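Alpha-n-acetylglucosaminidase family protein (Clostridium perfringens, PDB 4A41) probably binds galactose-containing glycans as a family 32 carbohydrate-binding module of a multimodular family 89 alpha-N-acetylglucosaminidase. Local coordinates at residues A[83-97]-A[149-161]. Sequence-based numbering, arbitrary orientation. Where two conformers were deposited one is given.
Sequences INKFTYLPRSGAKNG and GGFASAAELNVFA. With CA (calcium ion), chain B; GAL (beta-D-galactopyranose), chain C.
Leu89 O takes two backbone N-H groups, from Ala155 (N to O 2.8 Å) and Glu156, the mark of a classic beta bulge. Ala155 O and Glu156 OE2 bind the calcium ion; Phe49, Asp52, Lys54 and Thr57 complete the site, and Gln27 holds Glu156 OE1. Leu89 N returns a bond to Glu156 O; beyond the bulge, Thr87 pairs with Asn158, and Lys85 O takes Phe160 N. A water joins Thr87 OG1, Asn158 ND2 and Glu156 O. Lys85, bent at chi3 (82°), lays CE over the Phe160 ring, 3.4 Å from its centroid, with NZ in a cation-pi contact. On the sheet face carrying Phe86 and Leu157, Tyr88 OH donates to Ser153 O (2.8 Å), at the tyrosine ring's edge. Asn96 O is gripped twice: Ser153 OG (2.8 Å) uses an in-plane lone pair, and Arg91 NH1 (3.0 Å) comes in tilted from that carbonyl's plane. Ser153 N bonds Gly97 O; a second water takes Arg91 N and donates to Ser153 OG. Arg91 NH1 and NH2 donate to galactose O3, Asn96 ND2 to galactose O4 (3.0 Å); Phe151 CZ touches galactose C6 (3.7 Å), and Glu44 and His60 also hydrogen-bond the sugar. In this beta-sandwich, strands 80-89 and 153-160 lie between 128-137 and 59-60; Ile83, Phe86 and Leu157 pack against strand 139-144 opposite.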
loop_
_atom_site.group_PDB
_atom_site.type_symbol
_atom_site.label_atom_id
_atom_site.label_comp_id
_atom_site.label_asym_id
_atom_site.label_seq_id
_atom_site.Cartn_x
_atom_site.Cartn_y
_atom_site.Cartn_z
ATOM N N ILE A 83 4.502 -12.418 9.488
ATOM C CA ILE A 83 3.515 -12.184 8.443
ATOM C C ILE A 83 3.747 -13.081 7.252
ATOM O O ILE A 83 4.893 -13.469 6.965
ATOM C CB ILE A 83 3.479 -10.677 8.034
ATOM C CG1 ILE A 83 4.825 -10.206 7.460
ATOM C CG2 ILE A 83 2.984 -9.823 9.211
ATOM C CD1 ILE A 83 4.728 -8.883 6.624
ATOM N N ASN A 84 2.674 -13.397 6.538
ATOM C CA ASN A 84 2.823 -14.292 5.389
ATOM C C ASN A 84 1.957 -13.959 4.204
ATOM O O ASN A 84 1.995 -14.674 3.225
ATOM C CB ASN A 84 2.565 -15.729 5.835
ATOM C CG ASN A 84 1.289 -15.850 6.565
ATOM O OD1 ASN A 84 0.222 -15.516 6.036
ATOM N ND2 ASN A 84 1.381 -16.225 7.853
ATOM N N LYS A 85 1.139 -12.907 4.308
ATOM C CA LYS A 85 0.289 -12.534 3.174
ATOM C C LYS A 85 0.006 -11.029 3.221
ATOM O O LYS A 85 0.025 -10.416 4.294
ATOM C CB LYS A 85 -1.007 -13.370 3.201
ATOM C CG LYS A 85 -1.994 -13.080 2.056
ATOM C CD LYS A 85 -3.110 -14.127 2.035
ATOM C CE LYS A 85 -4.213 -13.848 3.023
ATOM N NZ LYS A 85 -5.461 -14.673 2.759
ATOM N N PHE A 86 -0.235 -10.459 2.049
ATOM C CA PHE A 86 -0.519 -9.041 1.906
ATOM C C PHE A 86 -1.527 -8.871 0.795
ATOM O O PHE A 86 -1.377 -9.497 -0.253
ATOM C CB PHE A 86 0.779 -8.288 1.564
ATOM C CG PHE A 86 0.586 -6.797 1.361
ATOM C CD1 PHE A 86 0.700 -5.910 2.436
ATOM C CD2 PHE A 86 0.364 -6.276 0.074
ATOM C CE1 PHE A 86 0.567 -4.554 2.256
ATOM C CE2 PHE A 86 0.211 -4.896 -0.120
ATOM C CZ PHE A 86 0.304 -4.038 0.964
ATOM N N THR A 87 -2.559 -8.050 0.996
ATOM C CA THR A 87 -3.500 -7.833 -0.104
ATOM C C THR A 87 -3.590 -6.357 -0.435
ATOM O O THR A 87 -3.519 -5.502 0.465
ATOM C CB THR A 87 -4.913 -8.401 0.189
ATOM O OG1 THR A 87 -5.492 -7.741 1.336
ATOM C CG2 THR A 87 -4.841 -9.945 0.420
ATOM N N TYR A 88 -3.697 -6.089 -1.742
ATOM C CA TYR A 88 -3.833 -4.748 -2.276
ATOM C C TYR A 88 -5.164 -4.685 -3.003
ATOM O O TYR A 88 -5.354 -5.409 -3.990
ATOM C CB TYR A 88 -2.663 -4.475 -3.246
ATOM C CG TYR A 88 -2.862 -3.320 -4.201
ATOM C CD1 TYR A 88 -2.929 -2.011 -3.740
ATOM C CD2 TYR A 88 -3.001 -3.554 -5.566
ATOM C CE1 TYR A 88 -3.105 -0.939 -4.634
ATOM C CE2 TYR A 88 -3.200 -2.480 -6.464
ATOM C CZ TYR A 88 -3.255 -1.185 -5.978
ATOM O OH TYR A 88 -3.427 -0.105 -6.826
ATOM N N LEU A 89 -6.074 -3.835 -2.511
ATOM C CA LEU A 89 -7.350 -3.585 -3.184
ATOM C C LEU A 89 -7.275 -2.237 -3.885
ATOM O O LEU A 89 -7.125 -1.190 -3.233
ATOM C CB LEU A 89 -8.531 -3.616 -2.198
ATOM C CG LEU A 89 -9.906 -3.367 -2.841
ATOM C CD1 LEU A 89 -10.287 -4.574 -3.718
ATOM C CD2 LEU A 89 -10.966 -3.119 -1.762
ATOM N N PRO A 90 -7.338 -2.236 -5.231
ATOM C CA PRO A 90 -7.341 -0.988 -5.975
ATOM C C PRO A 90 -8.619 -0.205 -5.744
ATOM O O PRO A 90 -9.640 -0.750 -5.276
ATOM C CB PRO A 90 -7.361 -1.449 -7.443
ATOM C CG PRO A 90 -6.740 -2.838 -7.414
ATOM C CD PRO A 90 -7.243 -3.412 -6.118
ATOM N N ARG A 91 -8.541 1.077 -6.097
ATOM C CA ARG A 91 -9.732 1.923 -6.184
ATOM C C ARG A 91 -10.811 1.257 -7.073
ATOM O O ARG A 91 -10.491 0.426 -7.939
ATOM C CB ARG A 91 -9.333 3.285 -6.743
ATOM C CG ARG A 91 -9.004 3.269 -8.236
ATOM C CD ARG A 91 -8.447 4.594 -8.722
ATOM N NE ARG A 91 -9.381 5.695 -8.477
ATOM C CZ ARG A 91 -9.043 6.986 -8.555
ATOM N NH1 ARG A 91 -7.817 7.354 -8.921
ATOM N NH2 ARG A 91 -9.965 7.927 -8.328
ATOM N N SER A 92 -12.053 1.683 -6.857
ATOM C CA SER A 92 -13.184 1.141 -7.599
ATOM C C SER A 92 -13.740 2.143 -8.586
ATOM O O SER A 92 -13.823 3.338 -8.304
ATOM C CB SER A 92 -14.303 0.696 -6.660
ATOM O OG SER A 92 -15.263 -0.069 -7.375
ATOM N N GLY A 93 -14.089 1.640 -9.765
ATOM C CA GLY A 93 -14.811 2.457 -10.737
ATOM C C GLY A 93 -13.989 3.387 -11.599
ATOM O O GLY A 93 -14.548 4.088 -12.443
ATOM N N ALA A 94 -12.670 3.386 -11.395
ATOM C CA ALA A 94 -11.715 4.173 -12.184
ATOM C C ALA A 94 -10.341 3.529 -11.980
ATOM O O ALA A 94 -10.226 2.605 -11.158
ATOM C CB ALA A 94 -11.703 5.621 -11.717
ATOM N N LYS A 95 -9.323 3.979 -12.724
ATOM C CA LYS A 95 -8.012 3.273 -12.725
ATOM C C LYS A 95 -6.745 4.068 -12.373
ATOM O O LYS A 95 -5.691 3.450 -12.147
ATOM C CB LYS A 95 -7.799 2.565 -14.074
ATOM C CG LYS A 95 -8.737 1.376 -14.290
ATOM C CD LYS A 95 -8.371 0.536 -15.516
ATOM C CE LYS A 95 -9.243 -0.713 -15.588
ATOM N NZ LYS A 95 -8.714 -1.752 -16.540
ATOM N N ASN A 96 -6.809 5.402 -12.302
ATOM C CA ASN A 96 -5.576 6.173 -12.010
ATOM C C ASN A 96 -4.924 5.688 -10.720
ATOM O O ASN A 96 -5.578 5.578 -9.657
ATOM C CB ASN A 96 -5.798 7.669 -11.897
ATOM C CG ASN A 96 -5.854 8.371 -13.238
ATOM O OD1 ASN A 96 -5.595 7.768 -14.305
ATOM N ND2 ASN A 96 -6.194 9.658 -13.183
ATOM N N GLY A 97 -3.662 5.324 -10.859
ATOM C CA GLY A 97 -2.874 4.864 -9.715
ATOM C C GLY A 97 -2.923 3.360 -9.456
ATOM O O GLY A 97 -2.206 2.868 -8.572
ATOM N N GLY A 149 -1.342 5.915 -15.290
ATOM C CA GLY A 149 -1.211 7.366 -15.340
ATOM C C GLY A 149 0.068 7.904 -14.731
ATOM O O GLY A 149 0.298 9.109 -14.720
ATOM N N GLY A 150 0.890 7.003 -14.192
ATOM C CA GLY A 150 2.080 7.425 -13.452
ATOM C C GLY A 150 1.800 7.877 -12.024
ATOM O O GLY A 150 2.662 8.474 -11.393
ATOM N N PHE A 151 0.592 7.588 -11.538
ATOM C CA PHE A 151 0.197 7.809 -10.150
ATOM C C PHE A 151 0.246 6.444 -9.444
ATOM O O PHE A 151 0.356 5.418 -10.083
ATOM C CB PHE A 151 -1.250 8.301 -10.107
ATOM C CG PHE A 151 -1.543 9.443 -11.056
ATOM C CD1 PHE A 151 -1.117 10.723 -10.771
ATOM C CD2 PHE A 151 -2.304 9.224 -12.215
ATOM C CE1 PHE A 151 -1.399 11.791 -11.661
ATOM C CE2 PHE A 151 -2.590 10.284 -13.104
ATOM C CZ PHE A 151 -2.140 11.551 -12.821
ATOM N N ALA A 152 0.164 6.470 -8.117
ATOM C CA ALA A 152 -0.121 5.245 -7.361
ATOM C C ALA A 152 -1.270 5.495 -6.426
ATOM O O ALA A 152 -1.367 6.570 -5.803
ATOM C CB ALA A 152 1.105 4.789 -6.596
ATOM N N SER A 153 -2.143 4.498 -6.312
ATOM C CA SER A 153 -3.267 4.613 -5.382
ATOM C C SER A 153 -3.617 3.261 -4.791
ATOM O O SER A 153 -3.209 2.228 -5.318
ATOM C CB SER A 153 -4.505 5.263 -6.050
ATOM O OG SER A 153 -4.955 4.486 -7.153
ATOM N N ALA A 154 -4.347 3.270 -3.670
ATOM C CA ALA A 154 -4.765 2.020 -3.006
ATOM C C ALA A 154 -6.007 2.265 -2.172
ATOM O O ALA A 154 -6.015 3.196 -1.355
ATOM C CB ALA A 154 -3.626 1.474 -2.097
ATOM N N ALA A 155 -7.043 1.448 -2.384
ATOM C CA ALA A 155 -8.272 1.604 -1.591
ATOM C C ALA A 155 -8.102 0.988 -0.220
ATOM O O ALA A 155 -8.421 1.625 0.778
ATOM C CB ALA A 155 -9.478 0.988 -2.306
ATOM N N GLU A 156 -7.589 -0.247 -0.173
ATOM C CA GLU A 156 -7.414 -0.956 1.100
ATOM C C GLU A 156 -6.202 -1.851 1.025
ATOM O O GLU A 156 -6.050 -2.619 0.081
ATOM C CB GLU A 156 -8.645 -1.822 1.461
ATOM C CG GLU A 156 -9.870 -1.033 1.884
ATOM C CD GLU A 156 -9.630 -0.312 3.192
ATOM O OE1 GLU A 156 -9.319 -0.977 4.196
ATOM O OE2 GLU A 156 -9.795 0.920 3.260
ATOM N N LEU A 157 -5.395 -1.812 2.082
ATOM C CA LEU A 157 -4.252 -2.715 2.254
ATOM C C LEU A 157 -4.461 -3.525 3.499
ATOM O O LEU A 157 -4.813 -2.982 4.548
ATOM C CB LEU A 157 -2.970 -1.871 2.416
ATOM C CG LEU A 157 -2.661 -0.948 1.238
ATOM C CD1 LEU A 157 -1.399 -0.100 1.547
ATOM C CD2 LEU A 157 -2.486 -1.723 -0.091
ATOM N N ASN A 158 -4.177 -4.827 3.395
ATOM C CA ASN A 158 -4.255 -5.726 4.561
ATOM C C ASN A 158 -3.002 -6.591 4.694
ATOM O O ASN A 158 -2.385 -6.984 3.699
ATOM C CB ASN A 158 -5.554 -6.544 4.554
ATOM C CG ASN A 158 -6.752 -5.708 4.962
ATOM O OD1 ASN A 158 -6.981 -5.500 6.155
ATOM N ND2 ASN A 158 -7.498 -5.211 3.983
ATOM N N VAL A 159 -2.663 -6.905 5.938
ATOM C CA VAL A 159 -1.407 -7.630 6.268
ATOM C C VAL A 159 -1.859 -8.807 7.138
ATOM O O VAL A 159 -2.601 -8.624 8.115
ATOM C CB VAL A 159 -0.384 -6.765 7.032
ATOM C CG1 VAL A 159 0.915 -7.534 7.249
ATOM C CG2 VAL A 159 -0.069 -5.479 6.242
ATOM N N PHE A 160 -1.437 -10.017 6.776
ATOM C CA PHE A 160 -1.926 -11.232 7.457
ATOM C C PHE A 160 -0.839 -11.930 8.240
ATOM O O PHE A 160 0.281 -12.090 7.756
ATOM C CB PHE A 160 -2.496 -12.215 6.441
ATOM C CG PHE A 160 -3.707 -11.697 5.710
ATOM C CD1 PHE A 160 -3.594 -10.653 4.776
ATOM C CD2 PHE A 160 -4.953 -12.236 5.958
ATOM C CE1 PHE A 160 -4.715 -10.147 4.119
ATOM C CE2 PHE A 160 -6.087 -11.754 5.280
ATOM C CZ PHE A 160 -5.965 -10.717 4.357
ATOM N N ALA A 161 -1.173 -12.344 9.459
ATOM C CA ALA A 161 -0.243 -13.095 10.302
ATOM C C ALA A 161 -0.962 -14.306 10.860
ATOM O O ALA A 161 -0.345 -15.380 10.890
ATOM C CB ALA A 161 0.297 -12.224 11.407
ATOM O OXT ALA A 161 -2.149 -14.249 11.242
HETATM CA CA CA B . -9.963 2.995 2.114
HETATM C C1 GAL C . -8.706 12.198 -11.558
HETATM C C2 GAL C . -8.954 11.039 -10.612
HETATM C C3 GAL C . -8.120 11.283 -9.347
HETATM C C4 GAL C . -6.660 11.498 -9.725
HETATM C C5 GAL C . -6.558 12.644 -10.737
HETATM C C6 GAL C . -5.113 12.903 -11.161
HETATM O O1 GAL C . -9.403 11.929 -12.743
HETATM O O2 GAL C . -10.341 10.899 -10.310
HETATM O O3 GAL C . -8.316 10.174 -8.480
HETATM O O4 GAL C . -6.136 10.282 -10.298
HETATM O O5 GAL C . -7.323 12.256 -11.862
HETATM O O6 GAL C . -5.010 14.062 -11.988
HETATM O O HOH W 1 -6.821 -5.306 0.988
HETATM O O HOH W 2 -6.008 1.822 -7.009
#